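Local coordinates for putative methyl-accepting chemotaxis signal transduction protein (Campylobacter jejuni subsp. jejuni serotype O:2, PDB 4XMR), which probably senses amino acids such as isoleucine through a tandem PAS sensory domain and passes the signal across the membrane to steer chemotaxis, at residues S202-A207 against F217-N222. Sequence-based numbering, arbitrary orientation. Where two conformers were deposited one is given.
Sequences SPVLNA and FSYKLN
Pro203, Val204 and Ala207, one flank of the helix, pack on Phe217, Tyr219 and Leu221 of the edge strand, with no hydrogen bond between the two segments. The two aromatic rings take up much of the apolar contact. Val204 lies over one face of the Tyr219 ring in a CH-pi contact, its CB 4.2 Å from the centroid of that ring and close to the ring normal. Val204 CG2, anti to its own backbone N, meets the edge of the Phe217 ring in plane, 3.9 Å from Phe217 CZ. Ala207 CB comes within 3.3 Å of Phe217 CD1, and the Ala207 carbonyl group lies over one face of the Phe217 ring; Ala207 O accepts a hydrogen bond from Asn211 ND2, in the next turn of the same helix. Both rings reach the helix with CG between the backbone N and the carbonyl carbon (chi1 51° in Phe217, 75° in Tyr219). Helix and strand run nearly antiparallel, at 159°: in this tandem-PAS sensory domain, the helix flanks the five-stranded antiparallel sheet of the module other than the one that holds isoleucine, against outermost strand 217-221. Pro203 adds aliphatic packing at the other end, its CG 3.9 Å from Leu221 CD1. Pro203 CB also packs against the strand backbone, 3.3 Å from Lys220 O; at the far end of its ring Tyr219 OH is hydrogen-bonded to Arg226 NE of strand 224-233.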
# COMPACT_ATOMS: atom_id res chain seq x y z
N SER B 202 7.88 -21.79 19.76
CA SER B 202 7.09 -22.14 20.94
C SER B 202 7.24 -21.15 22.11
O SER B 202 6.23 -20.74 22.69
CB SER B 202 7.39 -23.58 21.39
OG SER B 202 6.98 -24.52 20.41
N PRO B 203 8.48 -20.75 22.46
CA PRO B 203 8.58 -19.83 23.59
C PRO B 203 7.80 -18.52 23.42
O PRO B 203 7.12 -18.10 24.35
CB PRO B 203 10.09 -19.57 23.69
CG PRO B 203 10.70 -20.82 23.16
CD PRO B 203 9.82 -21.19 22.01
N VAL B 204 7.87 -17.90 22.25
CA VAL B 204 7.15 -16.64 22.07
C VAL B 204 5.63 -16.86 22.08
O VAL B 204 4.89 -16.10 22.69
CB VAL B 204 7.63 -15.83 20.84
CG1 VAL B 204 7.22 -16.50 19.55
CG2 VAL B 204 7.11 -14.39 20.92
N LEU B 205 5.18 -17.93 21.43
CA LEU B 205 3.75 -18.22 21.35
C LEU B 205 3.17 -18.57 22.72
O LEU B 205 2.07 -18.12 23.05
CB LEU B 205 3.49 -19.34 20.34
CG LEU B 205 3.73 -19.00 18.87
CD1 LEU B 205 3.69 -20.25 18.02
CD2 LEU B 205 2.68 -18.01 18.42
N ASN B 206 3.90 -19.36 23.49
CA ASN B 206 3.44 -19.73 24.83
C ASN B 206 3.33 -18.50 25.73
O ASN B 206 2.38 -18.37 26.51
CB ASN B 206 4.39 -20.75 25.47
CG ASN B 206 4.29 -22.12 24.81
OD1 ASN B 206 3.31 -22.43 24.14
ND2 ASN B 206 5.32 -22.94 25.00
N ALA B 207 4.29 -17.60 25.61
CA ALA B 207 4.27 -16.40 26.43
C ALA B 207 3.12 -15.48 25.99
O ALA B 207 2.43 -14.91 26.82
CB ALA B 207 5.59 -15.68 26.37
N PHE B 217 5.93 -9.20 27.45
CA PHE B 217 6.27 -10.36 28.26
C PHE B 217 7.73 -10.75 28.09
O PHE B 217 8.34 -10.48 27.05
CB PHE B 217 5.38 -11.55 27.88
CG PHE B 217 5.34 -11.84 26.41
CD1 PHE B 217 6.38 -12.51 25.78
CD2 PHE B 217 4.25 -11.45 25.65
CE1 PHE B 217 6.33 -12.79 24.41
CE2 PHE B 217 4.19 -11.72 24.28
CZ PHE B 217 5.22 -12.39 23.67
N SER B 218 8.27 -11.41 29.11
CA SER B 218 9.60 -12.00 29.02
C SER B 218 9.48 -13.45 28.57
O SER B 218 8.51 -14.14 28.89
CB SER B 218 10.31 -11.93 30.38
OG SER B 218 10.57 -10.59 30.73
N TYR B 219 10.47 -13.89 27.80
CA TYR B 219 10.56 -15.29 27.41
C TYR B 219 12.01 -15.60 27.09
O TYR B 219 12.84 -14.69 27.02
CB TYR B 219 9.63 -15.60 26.22
CG TYR B 219 10.12 -15.09 24.89
CD1 TYR B 219 9.96 -13.75 24.52
CD2 TYR B 219 10.75 -15.94 23.98
CE1 TYR B 219 10.41 -13.28 23.30
CE2 TYR B 219 11.20 -15.48 22.75
CZ TYR B 219 11.02 -14.15 22.42
OH TYR B 219 11.47 -13.69 21.21
N LYS B 220 12.33 -16.87 26.91
CA LYS B 220 13.69 -17.24 26.58
C LYS B 220 13.76 -18.23 25.43
O LYS B 220 12.89 -19.09 25.29
CB LYS B 220 14.43 -17.80 27.80
CG LYS B 220 13.87 -19.12 28.31
CD LYS B 220 14.68 -19.65 29.49
CE LYS B 220 14.15 -21.00 29.94
NZ LYS B 220 14.91 -21.56 31.09
N LEU B 221 14.78 -18.08 24.60
CA LEU B 221 15.10 -19.07 23.58
C LEU B 221 16.61 -19.25 23.53
O LEU B 221 17.36 -18.27 23.53
CB LEU B 221 14.59 -18.65 22.21
CG LEU B 221 14.85 -19.67 21.09
CD1 LEU B 221 14.12 -20.98 21.36
CD2 LEU B 221 14.47 -19.10 19.73
N ASN B 222 17.06 -20.51 23.47
CA ASN B 222 18.49 -20.82 23.46
C ASN B 222 19.25 -20.14 24.59
O ASN B 222 20.35 -19.62 24.39
CB ASN B 222 19.11 -20.46 22.11
CG ASN B 222 18.47 -21.19 20.94
OD1 ASN B 222 18.19 -22.39 21.02
ND2 ASN B 222 18.23 -20.47 19.85